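Long-range contact in trichomaglin (Trichosanthes lepiniana, PDB 1SGL), which is an S-like ribonuclease of the T2 family that probably cleaves single-stranded RNA: residues F8-Q13 / F40-L45. Numbering follows the deposited sequence.
Sequences FILALQ and FTIHGL. With SO4 (sulfate ion), chain C; SO4 (sulfate ion), chain B.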
# COMPACT_ATOMS: atom_id res chain seq x y z
N PHE A 8 1.97 -13.31 0.02
CA PHE A 8 1.47 -12.10 -0.61
C PHE A 8 2.02 -10.92 0.18
O PHE A 8 2.25 -11.01 1.40
CB PHE A 8 -0.06 -12.04 -0.56
CG PHE A 8 -0.75 -12.90 -1.57
CD1 PHE A 8 -1.45 -14.03 -1.18
CD2 PHE A 8 -0.72 -12.56 -2.92
CE1 PHE A 8 -2.12 -14.83 -2.12
CE2 PHE A 8 -1.38 -13.34 -3.87
CZ PHE A 8 -2.08 -14.47 -3.47
N ILE A 9 2.25 -9.81 -0.50
CA ILE A 9 2.72 -8.61 0.15
C ILE A 9 1.69 -7.52 -0.11
O ILE A 9 1.29 -7.30 -1.27
CB ILE A 9 4.07 -8.13 -0.41
CG1 ILE A 9 5.14 -9.21 -0.22
CG2 ILE A 9 4.49 -6.84 0.31
CD1 ILE A 9 6.48 -8.83 -0.80
N LEU A 10 1.26 -6.86 0.96
CA LEU A 10 0.32 -5.74 0.87
C LEU A 10 1.16 -4.51 1.14
O LEU A 10 1.61 -4.30 2.27
CB LEU A 10 -0.79 -5.85 1.92
CG LEU A 10 -1.74 -4.64 2.03
CD1 LEU A 10 -2.45 -4.40 0.71
CD2 LEU A 10 -2.75 -4.89 3.14
N ALA A 11 1.39 -3.71 0.11
CA ALA A 11 2.19 -2.50 0.23
C ALA A 11 1.33 -1.27 0.52
O ALA A 11 0.37 -0.99 -0.19
CB ALA A 11 2.98 -2.29 -1.06
N LEU A 12 1.70 -0.55 1.58
CA LEU A 12 0.99 0.66 1.97
C LEU A 12 1.94 1.83 1.90
O LEU A 12 3.13 1.69 2.17
CB LEU A 12 0.46 0.53 3.40
CG LEU A 12 -0.45 -0.65 3.73
CD1 LEU A 12 -0.89 -0.55 5.19
CD2 LEU A 12 -1.65 -0.66 2.80
N GLN A 13 1.42 3.00 1.54
CA GLN A 13 2.23 4.20 1.43
C GLN A 13 1.78 5.25 2.42
O GLN A 13 0.59 5.40 2.67
CB GLN A 13 2.13 4.78 0.02
CG GLN A 13 2.77 3.89 -1.02
CD GLN A 13 2.90 4.55 -2.37
OE1 GLN A 13 3.35 3.92 -3.33
NE2 GLN A 13 2.52 5.82 -2.46
N PHE A 40 -1.86 5.89 6.21
CA PHE A 40 -1.27 4.92 5.30
C PHE A 40 -2.41 4.54 4.36
O PHE A 40 -3.52 4.27 4.82
CB PHE A 40 -0.81 3.65 6.02
CG PHE A 40 0.58 3.73 6.58
CD1 PHE A 40 0.78 3.85 7.95
CD2 PHE A 40 1.68 3.69 5.74
CE1 PHE A 40 2.08 3.93 8.47
CE2 PHE A 40 2.98 3.78 6.25
CZ PHE A 40 3.18 3.90 7.61
N THR A 41 -2.15 4.54 3.06
CA THR A 41 -3.15 4.14 2.07
C THR A 41 -2.58 2.97 1.26
O THR A 41 -1.38 2.69 1.30
CB THR A 41 -3.51 5.30 1.10
OG1 THR A 41 -2.34 5.74 0.40
CG2 THR A 41 -4.12 6.48 1.88
N ILE A 42 -3.45 2.29 0.54
CA ILE A 42 -3.06 1.13 -0.25
C ILE A 42 -2.33 1.45 -1.55
O ILE A 42 -2.77 2.31 -2.31
CB ILE A 42 -4.31 0.30 -0.63
CG1 ILE A 42 -5.01 -0.18 0.64
CG2 ILE A 42 -3.92 -0.87 -1.54
CD1 ILE A 42 -6.42 -0.64 0.40
N HIS A 43 -1.21 0.78 -1.79
CA HIS A 43 -0.51 0.96 -3.05
C HIS A 43 -0.88 -0.25 -3.90
O HIS A 43 -1.20 -0.12 -5.08
CB HIS A 43 1.00 1.02 -2.88
CG HIS A 43 1.73 1.13 -4.18
ND1 HIS A 43 1.76 2.30 -4.91
CD2 HIS A 43 2.34 0.20 -4.95
CE1 HIS A 43 2.35 2.08 -6.07
NE2 HIS A 43 2.71 0.81 -6.12
N GLY A 44 -0.85 -1.44 -3.29
CA GLY A 44 -1.19 -2.66 -4.02
C GLY A 44 -0.87 -3.97 -3.32
O GLY A 44 -0.12 -4.01 -2.34
N LEU A 45 -1.46 -5.05 -3.83
CA LEU A 45 -1.25 -6.39 -3.31
C LEU A 45 -0.52 -7.18 -4.40
O LEU A 45 -0.86 -7.06 -5.58
CB LEU A 45 -2.60 -7.06 -3.03
CG LEU A 45 -2.54 -8.50 -2.52
CD1 LEU A 45 -2.19 -8.50 -1.03
CD2 LEU A 45 -3.87 -9.18 -2.74
S SO4 C . 1.53 6.36 -6.65
O1 SO4 C . 2.30 5.70 -5.58
O2 SO4 C . 1.95 7.77 -6.74
O3 SO4 C . 0.09 6.31 -6.33
O4 SO4 C . 1.79 5.68 -7.92
S SO4 B . 4.72 -1.55 -8.48
O1 SO4 B . 6.05 -1.43 -9.10
O2 SO4 B . 3.84 -2.34 -9.36
O3 SO4 B . 4.15 -0.21 -8.29
O4 SO4 B . 4.83 -2.22 -7.16
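A chi1 of 177° turns the His43 side chain away from its own N and sends the imidazole over strand 8-13 toward Gln13, whose CG stands beside its own backbone N (chi1 -67°), with its chain extended. Amide and ring planes are nearly parallel (11°) but offset, with OE1 of Gln13 well off the ring plane; it comes within 2.8 Å of ND1 of His43, at an angle too poor for a hydrogen bond. At the far edge of the ring, NE2 of His43 gives a straight bond to O3 of one sulfate (2.8 Å), while NE2 of Gln13 reaches another sulfate only weakly. FTIHGL matches a conserved active-site segment of T2 ribonucleases, so these anions probably mark the RNA-binding cleft. Losing the ring to an alanine here is likely to deprive the first sulfate of its NE2 donor and the Gln13 amide of the surface it lies along. At His43 and Gly44 the strand makes a classic beta bulge: O of Ala11 accepts a hydrogen bond from N of His43 (2.9 Å) and a weak one from N of Gly44 (3.4 Å). Beyond it, Gln13 and Thr41 exchange two backbone bonds. On the opposite sheet face, CD2 of Leu12 packs against CG1 of Ile42 (4.0 Å). Helix 116-129 covers Leu12, Ile42 and Leu45, and strand 7-14 runs between strands 40-47 and 176-184.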